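Local atomic coordinates of putative fimbrium anchoring subunit Fim4B (Bacteroides ovatus, PDB entry 5CAG), a protein that probably serves as the anchoring subunit of a fimbrium, a lipoprotein predicted to be held in the bacterial outer membrane. Residues A[139-149]-A[200-211]. Residues are numbered along the deposited sequence; the frame is centred on the assembly and turned at random.
Sequences KLESVVKKYSF and AFFTAFKQVKEM. With SO4 (sulfate ion), chain D.
An antiparallel β-ladder pairs V144–F149 with F205–A200 in this FimB/Mfa2-family protein, and a salt-bridge network of E141, K145, K206 and E210 follows where the regular ladder ends. K145, Y147 and F149 form the hydrogen-bonded pairs with A204, F202 and A200. Y147, F149, F202 and A204 share one face of the ladder. There the Y147 CB methylene sits over a face of the F202 ring, 3.7 Å from its centroid, while the two rings, nearly parallel at 9°, barely overlap. F149 CD2 meets the edge of F202, whose ring also stacks with F189. On the other face, V144 CG2 packs 3.6 Å from F205 CE1. From the same face K146 extends outward, its NZ hydrogen-bonded to a sulfate ion, probably from the crystallisation liquor. K206 N still bonds V143 O (2.8 Å); then 206–211 curls around the E141 carboxylate, carried there by an extended chain whose CG swings away from the backbone N (chi1 161°). K206 NZ forms a salt bridge with E141 OE2 (2.9 Å), hydrogen-bonds S142 O and weakly reaches E210 OE1; K145 NZ–E210 OE2 is long. E141 OE2 takes two donors: K206 NZ on its anti lone pair and E210 N, 2.7 Å away, on its syn one.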
loop_
_atom_site.group_PDB
_atom_site.type_symbol
_atom_site.label_atom_id
_atom_site.label_comp_id
_atom_site.label_asym_id
_atom_site.label_seq_id
_atom_site.Cartn_x
_atom_site.Cartn_y
_atom_site.Cartn_z
ATOM N N LYS A 139 -10.209 6.027 13.812
ATOM C CA LYS A 139 -10.698 5.513 12.529
ATOM C C LYS A 139 -9.460 5.329 11.680
ATOM O O LYS A 139 -8.537 6.147 11.788
ATOM C CB LYS A 139 -11.686 6.502 11.895
ATOM C CG LYS A 139 -12.306 6.004 10.608
ATOM C CD LYS A 139 -13.559 6.754 10.182
ATOM C CE LYS A 139 -14.845 6.069 10.591
ATOM N NZ LYS A 139 -16.043 6.917 10.287
ATOM N N LEU A 140 -9.362 4.243 10.917
ATOM C CA LEU A 140 -8.133 4.084 10.157
ATOM C C LEU A 140 -8.352 4.504 8.733
ATOM O O LEU A 140 -9.499 4.671 8.319
ATOM C CB LEU A 140 -7.639 2.657 10.267
ATOM C CG LEU A 140 -6.504 2.438 11.239
ATOM C CD1 LEU A 140 -6.883 2.854 12.644
ATOM C CD2 LEU A 140 -6.097 1.000 11.240
ATOM N N GLU A 141 -7.277 4.747 7.990
ATOM C CA GLU A 141 -7.430 5.211 6.615
ATOM C C GLU A 141 -6.938 4.159 5.608
ATOM O O GLU A 141 -5.855 3.605 5.797
ATOM C CB GLU A 141 -6.685 6.546 6.432
ATOM C CG GLU A 141 -6.378 6.912 4.992
ATOM C CD GLU A 141 -5.507 8.129 4.781
ATOM O OE1 GLU A 141 -4.747 8.521 5.699
ATOM O OE2 GLU A 141 -5.535 8.644 3.643
ATOM N N SER A 142 -7.720 3.908 4.520
ATOM C CA SER A 142 -7.270 2.981 3.497
ATOM C C SER A 142 -6.207 3.671 2.681
ATOM O O SER A 142 -6.500 4.662 2.022
ATOM C CB SER A 142 -8.409 2.484 2.627
ATOM O OG SER A 142 -7.865 1.460 1.806
ATOM N N VAL A 143 -4.955 3.204 2.792
ATOM C CA VAL A 143 -3.828 3.823 2.089
ATOM C C VAL A 143 -3.479 3.082 0.781
ATOM O O VAL A 143 -2.447 3.357 0.185
ATOM C CB VAL A 143 -2.614 3.931 3.018
ATOM C CG1 VAL A 143 -2.896 4.901 4.154
ATOM C CG2 VAL A 143 -2.218 2.566 3.560
ATOM N N VAL A 144 -4.345 2.169 0.325
ATOM C CA VAL A 144 -4.126 1.446 -0.927
ATOM C C VAL A 144 -5.215 1.827 -1.921
ATOM O O VAL A 144 -6.392 1.602 -1.634
ATOM C CB VAL A 144 -4.081 -0.079 -0.727
ATOM C CG1 VAL A 144 -3.959 -0.784 -2.069
ATOM C CG2 VAL A 144 -2.957 -0.489 0.205
ATOM N N LYS A 145 -4.822 2.405 -3.078
ATOM C CA LYS A 145 -5.725 2.805 -4.171
ATOM C C LYS A 145 -5.894 1.626 -5.152
ATOM O O LYS A 145 -4.902 0.981 -5.486
ATOM C CB LYS A 145 -5.198 4.066 -4.927
ATOM C CG LYS A 145 -5.284 5.433 -4.194
ATOM C CD LYS A 145 -5.138 6.661 -5.161
ATOM C CE LYS A 145 -5.414 8.068 -4.576
ATOM N NZ LYS A 145 -4.180 8.903 -4.284
ATOM N N LYS A 146 -7.140 1.320 -5.577
ATOM C CA LYS A 146 -7.413 0.291 -6.591
ATOM C C LYS A 146 -7.499 0.953 -7.974
ATOM O O LYS A 146 -8.076 2.039 -8.109
ATOM C CB LYS A 146 -8.723 -0.460 -6.336
ATOM C CG LYS A 146 -8.877 -1.194 -5.021
ATOM C CD LYS A 146 -10.359 -1.563 -4.857
ATOM C CE LYS A 146 -10.718 -2.210 -3.541
ATOM N NZ LYS A 146 -12.179 -2.103 -3.245
ATOM N N TYR A 147 -6.979 0.277 -9.001
ATOM C CA TYR A 147 -7.026 0.723 -10.392
ATOM C C TYR A 147 -7.485 -0.420 -11.295
ATOM O O TYR A 147 -7.288 -1.596 -10.970
ATOM C CB TYR A 147 -5.661 1.206 -10.860
ATOM C CG TYR A 147 -5.013 2.293 -10.036
ATOM C CD1 TYR A 147 -4.244 1.982 -8.919
ATOM C CD2 TYR A 147 -5.032 3.620 -10.462
ATOM C CE1 TYR A 147 -3.593 2.971 -8.188
ATOM C CE2 TYR A 147 -4.375 4.620 -9.745
ATOM C CZ TYR A 147 -3.654 4.291 -8.605
ATOM O OH TYR A 147 -3.009 5.271 -7.878
ATOM N N SER A 148 -8.095 -0.071 -12.423
ATOM C CA SER A 148 -8.543 -1.005 -13.448
ATOM C C SER A 148 -8.476 -0.297 -14.791
ATOM O O SER A 148 -8.585 0.930 -14.837
ATOM C CB SER A 148 -9.959 -1.512 -13.164
ATOM O OG SER A 148 -10.971 -0.529 -13.343
ATOM N N PHE A 149 -8.297 -1.043 -15.880
ATOM C CA PHE A 149 -8.304 -0.470 -17.224
ATOM C C PHE A 149 -8.646 -1.540 -18.243
ATOM O O PHE A 149 -8.636 -2.742 -17.944
ATOM C CB PHE A 149 -6.960 0.191 -17.577
ATOM C CG PHE A 149 -5.840 -0.792 -17.835
ATOM C CD1 PHE A 149 -5.624 -1.312 -19.107
ATOM C CD2 PHE A 149 -5.013 -1.214 -16.803
ATOM C CE1 PHE A 149 -4.620 -2.250 -19.335
ATOM C CE2 PHE A 149 -3.986 -2.130 -17.046
ATOM C CZ PHE A 149 -3.805 -2.646 -18.308
ATOM N N ALA A 200 -7.361 -5.454 -17.059
ATOM C CA ALA A 200 -6.503 -5.733 -15.916
ATOM C C ALA A 200 -6.885 -4.882 -14.708
ATOM O O ALA A 200 -7.544 -3.844 -14.842
ATOM C CB ALA A 200 -5.045 -5.516 -16.272
ATOM N N PHE A 201 -6.525 -5.382 -13.517
ATOM C CA PHE A 201 -6.797 -4.764 -12.221
ATOM C C PHE A 201 -5.528 -4.762 -11.418
ATOM O O PHE A 201 -4.816 -5.776 -11.417
ATOM C CB PHE A 201 -7.882 -5.555 -11.471
ATOM C CG PHE A 201 -9.246 -5.531 -12.117
ATOM C CD1 PHE A 201 -9.532 -6.340 -13.215
ATOM C CD2 PHE A 201 -10.257 -4.719 -11.615
ATOM C CE1 PHE A 201 -10.789 -6.286 -13.840
ATOM C CE2 PHE A 201 -11.522 -4.677 -12.236
ATOM C CZ PHE A 201 -11.780 -5.466 -13.337
ATOM N N PHE A 202 -5.225 -3.653 -10.738
ATOM C CA PHE A 202 -4.029 -3.571 -9.914
ATOM C C PHE A 202 -4.228 -2.549 -8.804
ATOM O O PHE A 202 -5.252 -1.866 -8.766
ATOM C CB PHE A 202 -2.780 -3.267 -10.759
ATOM C CG PHE A 202 -2.753 -1.918 -11.411
ATOM C CD1 PHE A 202 -3.337 -1.718 -12.658
ATOM C CD2 PHE A 202 -2.134 -0.846 -10.792
ATOM C CE1 PHE A 202 -3.321 -0.464 -13.267
ATOM C CE2 PHE A 202 -2.126 0.411 -11.395
ATOM C CZ PHE A 202 -2.712 0.591 -12.635
ATOM N N THR A 203 -3.270 -2.480 -7.872
ATOM C CA THR A 203 -3.316 -1.562 -6.735
ATOM C C THR A 203 -1.955 -0.958 -6.478
ATOM O O THR A 203 -0.943 -1.540 -6.868
ATOM C CB THR A 203 -3.755 -2.285 -5.467
ATOM O OG1 THR A 203 -2.819 -3.318 -5.186
ATOM C CG2 THR A 203 -5.154 -2.837 -5.543
ATOM N N ALA A 204 -1.926 0.175 -5.779
ATOM C CA ALA A 204 -0.717 0.870 -5.367
ATOM C C ALA A 204 -1.016 1.688 -4.117
ATOM O O ALA A 204 -2.183 1.976 -3.832
ATOM C CB ALA A 204 -0.226 1.765 -6.486
ATOM N N PHE A 205 0.020 2.048 -3.351
ATOM C CA PHE A 205 -0.172 2.882 -2.177
ATOM C C PHE A 205 -0.484 4.302 -2.604
ATOM O O PHE A 205 -0.080 4.729 -3.700
ATOM C CB PHE A 205 1.069 2.859 -1.266
ATOM C CG PHE A 205 1.272 1.542 -0.552
ATOM C CD1 PHE A 205 0.368 1.105 0.415
ATOM C CD2 PHE A 205 2.345 0.720 -0.868
ATOM C CE1 PHE A 205 0.542 -0.136 1.053
ATOM C CE2 PHE A 205 2.513 -0.517 -0.228
ATOM C CZ PHE A 205 1.614 -0.929 0.734
ATOM N N LYS A 206 -1.234 5.035 -1.745
ATOM C CA LYS A 206 -1.537 6.467 -1.923
ATOM C C LYS A 206 -0.212 7.240 -1.949
ATOM O O LYS A 206 0.729 6.855 -1.236
ATOM C CB LYS A 206 -2.416 6.987 -0.767
ATOM C CG LYS A 206 -3.903 6.795 -0.929
ATOM C CD LYS A 206 -4.664 7.504 0.196
ATOM C CE LYS A 206 -6.158 7.307 0.051
ATOM N NZ LYS A 206 -6.892 7.569 1.311
ATOM N N GLN A 207 -0.111 8.298 -2.761
ATOM C CA GLN A 207 1.136 9.078 -2.793
ATOM C C GLN A 207 1.334 9.765 -1.441
ATOM O O GLN A 207 2.458 9.834 -0.919
ATOM C CB GLN A 207 1.113 10.100 -3.934
ATOM C CG GLN A 207 2.480 10.420 -4.504
ATOM C CD GLN A 207 2.368 11.549 -5.487
ATOM O OE1 GLN A 207 2.479 12.720 -5.118
ATOM N NE2 GLN A 207 2.081 11.227 -6.743
ATOM N N VAL A 208 0.208 10.256 -0.875
ATOM C CA VAL A 208 0.138 10.917 0.418
ATOM C C VAL A 208 -1.174 10.606 1.110
ATOM O O VAL A 208 -2.240 10.633 0.468
ATOM C CB VAL A 208 0.307 12.465 0.351
ATOM C CG1 VAL A 208 0.669 13.028 1.726
ATOM C CG2 VAL A 208 1.352 12.890 -0.671
ATOM N N LYS A 209 -1.070 10.390 2.452
ATOM C CA LYS A 209 -2.097 10.316 3.485
ATOM C C LYS A 209 -3.154 11.417 3.176
ATOM O O LYS A 209 -2.809 12.568 2.846
ATOM C CB LYS A 209 -1.385 10.548 4.855
ATOM C CG LYS A 209 -2.185 11.098 6.054
ATOM C CD LYS A 209 -1.311 11.235 7.351
ATOM C CE LYS A 209 -2.042 11.116 8.692
ATOM N NZ LYS A 209 -2.529 9.716 9.049
ATOM N N GLU A 210 -4.428 11.040 3.204
ATOM C CA GLU A 210 -5.523 11.955 2.920
ATOM C C GLU A 210 -6.223 12.340 4.225
ATOM O O GLU A 210 -6.976 13.321 4.219
ATOM C CB GLU A 210 -6.506 11.343 1.898
ATOM C CG GLU A 210 -5.949 11.337 0.476
ATOM C CD GLU A 210 -6.776 10.783 -0.678
ATOM O OE1 GLU A 210 -7.854 10.190 -0.440
ATOM O OE2 GLU A 210 -6.306 10.901 -1.833
HETATM N N MSE A 211 -5.971 11.610 5.362
HETATM C CA MSE A 211 -6.648 11.953 6.616
HETATM C C MSE A 211 -6.248 13.363 7.106
HETATM O O MSE A 211 -5.081 13.773 7.008
HETATM C CB MSE A 211 -6.408 10.907 7.691
HETATM C CG MSE A 211 -7.218 11.121 8.976
HETATM SE SE MSE A 211 -6.787 9.816 10.378
HETATM C CE MSE A 211 -7.740 8.317 9.647
HETATM S S SO4 D . -12.783 -2.829 0.835
HETATM O O1 SO4 D . -12.157 -4.136 0.599
HETATM O O2 SO4 D . -13.975 -2.982 1.662
HETATM O O3 SO4 D . -11.821 -1.942 1.500
HETATM O O4 SO4 D . -13.189 -2.241 -0.439
#